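PDB 2PRR: alkylhydroperoxidase AhpD core: uncharacterized peroxidase-related protein from Ralstonia eutropha, which is of unknown function but probably acts as an AhpD-like peroxidase that reduces hydroperoxides. Local coordinates for residues A35-H47 and I179-G191. Residues are numbered along the deposited sequence; the frame is centred on the assembly and turned at random.
Sequences AGFVPNVFLTLAH and IGMRPNDEFFLMG
Asn40 and Asn184, both buried, join the two chain segments by a network of amide hydrogen bonds. Asn184 OD1 takes the backbone N of Asn40 on a lone pair at 2.9 Å, while Asn184 ND2 gives a bent bond to Val38 O (3.1 Å), meeting that carbonyl from above its plane, and a weak one to Asn40 OD1; held at both ends, the Asn184 amide is fixed in its rotation. The Asn40 amide is held in turn by a nearly straight bond from ND2 to Arg182 O (2.8 Å), which lies almost in its plane.

Phe37 CG sits between its backbone N and carbonyl carbon (chi1 71°), which turns the ring to helix 185-189: its edge meets the face of Phe187 in a T-shaped pair (centroids 5.2 Å apart, planes at 73°), Glu186 CB makes a CH-pi contact over one face, and the Glu186 carboxylate stacks almost parallel to the ring.

Apolar packing closes the other end, where the extended chain of selenomethionine Met181 brings SE to Val41 CB (3.9 Å), its bend at chi3 (-74°) turns CE to Thr44 OG1 (3.4 Å), and Ile179 CD1 touches Thr44 CB.

The contact thus ties the turn after helix 22-35 and short helix 40-45 to the chain running from helix 156-179 into helix 185-189; Tyr89 of helix 88-102 touches Pro39 and Met181, and helix 49-63 packs on Val41 and Leu45.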
loop_
_atom_site.group_PDB
_atom_site.type_symbol
_atom_site.label_atom_id
_atom_site.label_comp_id
_atom_site.label_asym_id
_atom_site.label_seq_id
_atom_site.Cartn_x
_atom_site.Cartn_y
_atom_site.Cartn_z
ATOM N N ALA D 35 -39.466 3.526 13.114
ATOM C CA ALA D 35 -38.396 4.546 12.966
ATOM C C ALA D 35 -38.898 5.920 12.540
ATOM O O ALA D 35 -38.220 6.917 12.786
ATOM C CB ALA D 35 -37.348 4.080 11.972
ATOM N N GLY D 36 -40.061 5.969 11.883
ATOM C CA GLY D 36 -40.637 7.218 11.385
ATOM C C GLY D 36 -40.208 7.480 9.951
ATOM O O GLY D 36 -40.635 8.459 9.323
ATOM N N PHE D 37 -39.368 6.606 9.415
ATOM C CA PHE D 37 -38.877 6.770 8.069
ATOM C C PHE D 37 -38.306 5.437 7.663
ATOM O O PHE D 37 -37.990 4.603 8.511
ATOM C CB PHE D 37 -37.795 7.875 7.997
ATOM C CG PHE D 37 -36.481 7.500 8.643
ATOM C CD1 PHE D 37 -36.331 7.547 10.021
ATOM C CD2 PHE D 37 -35.390 7.120 7.873
ATOM C CE1 PHE D 37 -35.128 7.205 10.622
ATOM C CE2 PHE D 37 -34.191 6.785 8.470
ATOM C CZ PHE D 37 -34.060 6.828 9.846
ATOM N N VAL D 38 -38.165 5.241 6.364
ATOM C CA VAL D 38 -37.620 4.005 5.865
ATOM C C VAL D 38 -36.174 4.228 5.485
ATOM O O VAL D 38 -35.898 4.972 4.539
ATOM C CB VAL D 38 -38.383 3.472 4.635
ATOM C CG1 VAL D 38 -37.706 2.166 4.122
ATOM C CG2 VAL D 38 -39.867 3.217 4.987
ATOM N N PRO D 39 -35.249 3.614 6.238
ATOM C CA PRO D 39 -33.846 3.675 5.858
ATOM C C PRO D 39 -33.721 3.296 4.402
ATOM O O PRO D 39 -34.382 2.380 3.935
ATOM C CB PRO D 39 -33.204 2.630 6.744
ATOM C CG PRO D 39 -34.047 2.661 7.974
ATOM C CD PRO D 39 -35.434 2.886 7.501
ATOM N N ASN D 40 -32.861 3.993 3.681
ATOM C CA ASN D 40 -32.763 3.792 2.240
ATOM C C ASN D 40 -32.248 2.440 1.783
ATOM O O ASN D 40 -32.484 2.055 0.646
ATOM C CB ASN D 40 -32.008 4.969 1.597
ATOM C CG ASN D 40 -32.789 6.283 1.705
ATOM O OD1 ASN D 40 -34.039 6.288 1.819
ATOM N ND2 ASN D 40 -32.065 7.403 1.696
ATOM N N VAL D 41 -31.603 1.689 2.662
ATOM C CA VAL D 41 -31.077 0.366 2.289
ATOM C C VAL D 41 -32.254 -0.552 1.878
ATOM O O VAL D 41 -32.116 -1.352 0.951
ATOM C CB VAL D 41 -30.236 -0.282 3.460
ATOM C CG1 VAL D 41 -31.120 -0.566 4.701
ATOM C CG2 VAL D 41 -29.491 -1.571 3.013
ATOM N N PHE D 42 -33.404 -0.430 2.556
ATOM C CA PHE D 42 -34.564 -1.265 2.230
ATOM C C PHE D 42 -35.141 -0.945 0.853
ATOM O O PHE D 42 -35.465 -1.836 0.085
ATOM C CB PHE D 42 -35.703 -1.095 3.262
ATOM C CG PHE D 42 -35.366 -1.578 4.647
ATOM C CD1 PHE D 42 -35.545 -2.902 4.999
ATOM C CD2 PHE D 42 -34.889 -0.692 5.615
ATOM C CE1 PHE D 42 -35.234 -3.342 6.299
ATOM C CE2 PHE D 42 -34.568 -1.132 6.905
ATOM C CZ PHE D 42 -34.744 -2.453 7.238
ATOM N N LEU D 43 -35.277 0.337 0.554
ATOM C CA LEU D 43 -35.874 0.766 -0.686
ATOM C C LEU D 43 -34.964 0.546 -1.870
ATOM O O LEU D 43 -35.437 0.204 -2.949
ATOM C CB LEU D 43 -36.236 2.241 -0.579
ATOM C CG LEU D 43 -37.281 2.541 0.506
ATOM C CD1 LEU D 43 -37.227 4.016 0.882
ATOM C CD2 LEU D 43 -38.680 2.098 0.051
ATOM N N THR D 44 -33.665 0.741 -1.682
ATOM C CA THR D 44 -32.714 0.574 -2.789
ATOM C C THR D 44 -32.505 -0.886 -3.148
ATOM O O THR D 44 -32.451 -1.238 -4.335
ATOM C CB THR D 44 -31.346 1.269 -2.496
ATOM O OG1 THR D 44 -30.793 0.779 -1.266
ATOM C CG2 THR D 44 -31.537 2.765 -2.395
ATOM N N LEU D 45 -32.385 -1.740 -2.130
ATOM C CA LEU D 45 -32.223 -3.187 -2.366
ATOM C C LEU D 45 -33.518 -3.851 -2.843
ATOM O O LEU D 45 -33.468 -4.909 -3.459
ATOM C CB LEU D 45 -31.657 -3.914 -1.141
ATOM C CG LEU D 45 -30.220 -3.556 -0.724
ATOM C CD1 LEU D 45 -29.870 -4.365 0.490
ATOM C CD2 LEU D 45 -29.114 -3.756 -1.836
ATOM N N ALA D 46 -34.670 -3.213 -2.600
ATOM C CA ALA D 46 -35.971 -3.733 -3.068
ATOM C C ALA D 46 -36.061 -3.819 -4.616
ATOM O O ALA D 46 -37.015 -4.389 -5.138
ATOM C CB ALA D 46 -37.121 -2.899 -2.493
ATOM N N HIS D 47 -35.093 -3.213 -5.322
ATOM C CA HIS D 47 -34.923 -3.331 -6.777
ATOM C C HIS D 47 -34.636 -4.792 -7.177
ATOM O O HIS D 47 -34.976 -5.211 -8.273
ATOM C CB HIS D 47 -33.758 -2.415 -7.233
ATOM C CG HIS D 47 -33.389 -2.544 -8.682
ATOM N ND1 HIS D 47 -34.193 -2.085 -9.706
ATOM C CD2 HIS D 47 -32.277 -3.044 -9.275
ATOM C CE1 HIS D 47 -33.608 -2.329 -10.867
ATOM N NE2 HIS D 47 -32.439 -2.904 -10.634
ATOM N N ILE D 179 -23.898 1.171 -5.776
ATOM C CA ILE D 179 -25.150 1.775 -6.234
ATOM C C ILE D 179 -25.345 3.263 -5.830
ATOM O O ILE D 179 -26.302 3.913 -6.270
ATOM C CB ILE D 179 -26.406 0.918 -5.786
ATOM C CG1 ILE D 179 -26.704 1.039 -4.304
ATOM C CG2 ILE D 179 -26.241 -0.568 -6.131
ATOM C CD1 ILE D 179 -28.097 0.467 -3.955
ATOM N N GLY D 180 -24.446 3.791 -5.003
ATOM C CA GLY D 180 -24.528 5.158 -4.532
ATOM C C GLY D 180 -25.594 5.274 -3.480
ATOM O O GLY D 180 -26.354 6.270 -3.434
HETATM N N MSE D 181 -25.658 4.276 -2.609
HETATM C CA MSE D 181 -26.707 4.250 -1.602
HETATM C C MSE D 181 -26.524 5.458 -0.681
HETATM O O MSE D 181 -25.427 5.694 -0.163
HETATM C CB MSE D 181 -26.689 2.936 -0.854
HETATM C CG MSE D 181 -28.005 2.674 -0.088
HETATM SE SE MSE D 181 -27.663 1.294 1.033
HETATM C CE MSE D 181 -27.641 -0.000 -0.270
ATOM N N ARG D 182 -27.595 6.243 -0.521
ATOM C CA ARG D 182 -27.556 7.500 0.221
ATOM C C ARG D 182 -28.156 7.417 1.622
ATOM O O ARG D 182 -29.337 7.049 1.783
ATOM C CB ARG D 182 -28.282 8.598 -0.566
ATOM C CG ARG D 182 -28.095 9.994 0.019
ATOM C CD ARG D 182 -29.064 11.045 -0.544
ATOM N NE ARG D 182 -28.956 12.292 0.225
ATOM C CZ ARG D 182 -28.063 13.259 -0.007
ATOM N NH1 ARG D 182 -27.215 13.203 -1.021
ATOM N NH2 ARG D 182 -28.037 14.319 0.780
ATOM N N PRO D 183 -27.352 7.793 2.635
ATOM C CA PRO D 183 -27.861 7.786 3.993
ATOM C C PRO D 183 -28.958 8.837 4.195
ATOM O O PRO D 183 -28.871 9.956 3.676
ATOM C CB PRO D 183 -26.635 8.087 4.853
ATOM C CG PRO D 183 -25.557 8.604 3.895
ATOM C CD PRO D 183 -25.935 8.229 2.537
ATOM N N ASN D 184 -29.986 8.454 4.941
ATOM C CA ASN D 184 -31.097 9.335 5.228
ATOM C C ASN D 184 -30.648 10.493 6.107
ATOM O O ASN D 184 -29.700 10.368 6.874
ATOM C CB ASN D 184 -32.237 8.579 5.933
ATOM C CG ASN D 184 -32.641 7.328 5.215
ATOM O OD1 ASN D 184 -31.895 6.333 5.183
ATOM N ND2 ASN D 184 -33.841 7.335 4.667
ATOM N N ASP D 185 -31.344 11.620 5.984
ATOM C CA ASP D 185 -31.022 12.834 6.725
ATOM C C ASP D 185 -31.111 12.634 8.221
ATOM O O ASP D 185 -30.355 13.220 8.976
ATOM C CB ASP D 185 -31.987 13.975 6.335
ATOM C CG ASP D 185 -31.731 14.546 4.937
ATOM O OD1 ASP D 185 -30.822 14.074 4.212
ATOM O OD2 ASP D 185 -32.467 15.488 4.570
ATOM N N GLU D 186 -32.049 11.804 8.635
ATOM C CA GLU D 186 -32.311 11.573 10.038
ATOM C C GLU D 186 -31.137 10.930 10.766
ATOM O O GLU D 186 -30.932 11.192 11.950
ATOM C CB GLU D 186 -33.540 10.685 10.230
ATOM C CG GLU D 186 -34.864 11.265 9.740
ATOM C CD GLU D 186 -35.063 11.151 8.244
ATOM O OE1 GLU D 186 -34.092 10.856 7.500
ATOM O OE2 GLU D 186 -36.200 11.372 7.810
ATOM N N PHE D 187 -30.383 10.080 10.081
ATOM C CA PHE D 187 -29.239 9.423 10.716
ATOM C C PHE D 187 -28.140 10.380 11.178
ATOM O O PHE D 187 -27.540 10.146 12.230
ATOM C CB PHE D 187 -28.599 8.382 9.787
ATOM C CG PHE D 187 -29.452 7.169 9.535
ATOM C CD1 PHE D 187 -29.957 6.422 10.598
ATOM C CD2 PHE D 187 -29.667 6.718 8.241
ATOM C CE1 PHE D 187 -30.705 5.300 10.378
ATOM C CE2 PHE D 187 -30.423 5.591 8.012
ATOM C CZ PHE D 187 -30.956 4.881 9.091
ATOM N N PHE D 188 -27.878 11.432 10.388
ATOM C CA PHE D 188 -26.790 12.394 10.651
ATOM C C PHE D 188 -26.911 13.070 12.020
ATOM O O PHE D 188 -25.922 13.284 12.696
ATOM C CB PHE D 188 -26.717 13.467 9.552
ATOM C CG PHE D 188 -26.153 12.996 8.207
ATOM C CD1 PHE D 188 -26.940 12.342 7.298
ATOM C CD2 PHE D 188 -24.861 13.329 7.822
ATOM C CE1 PHE D 188 -26.449 11.957 6.046
ATOM C CE2 PHE D 188 -24.342 12.949 6.565
ATOM C CZ PHE D 188 -25.121 12.269 5.681
ATOM N N LEU D 189 -28.133 13.360 12.441
ATOM C CA LEU D 189 -28.391 14.048 13.710
ATOM C C LEU D 189 -28.825 13.139 14.885
ATOM O O LEU D 189 -28.696 13.513 16.047
ATOM C CB LEU D 189 -29.458 15.122 13.444
ATOM C CG LEU D 189 -29.864 16.101 14.540
ATOM C CD1 LEU D 189 -28.675 16.735 15.281
ATOM C CD2 LEU D 189 -30.729 17.180 13.892
HETATM N N MSE D 190 -29.336 11.962 14.563
HETATM C CA MSE D 190 -29.832 10.990 15.540
HETATM C C MSE D 190 -28.782 10.468 16.521
HETATM O O MSE D 190 -27.723 9.999 16.110
HETATM C CB MSE D 190 -30.419 9.826 14.756
HETATM C CG MSE D 190 -30.952 8.666 15.538
HETATM SE SE MSE D 190 -31.570 7.357 14.259
HETATM C CE MSE D 190 -32.907 8.391 13.331
ATOM N N GLY D 191 -29.095 10.535 17.817
ATOM C CA GLY D 191 -28.174 10.087 18.875
ATOM C C GLY D 191 -27.090 11.070 19.335
ATOM O O GLY D 191 -26.294 10.752 20.226
#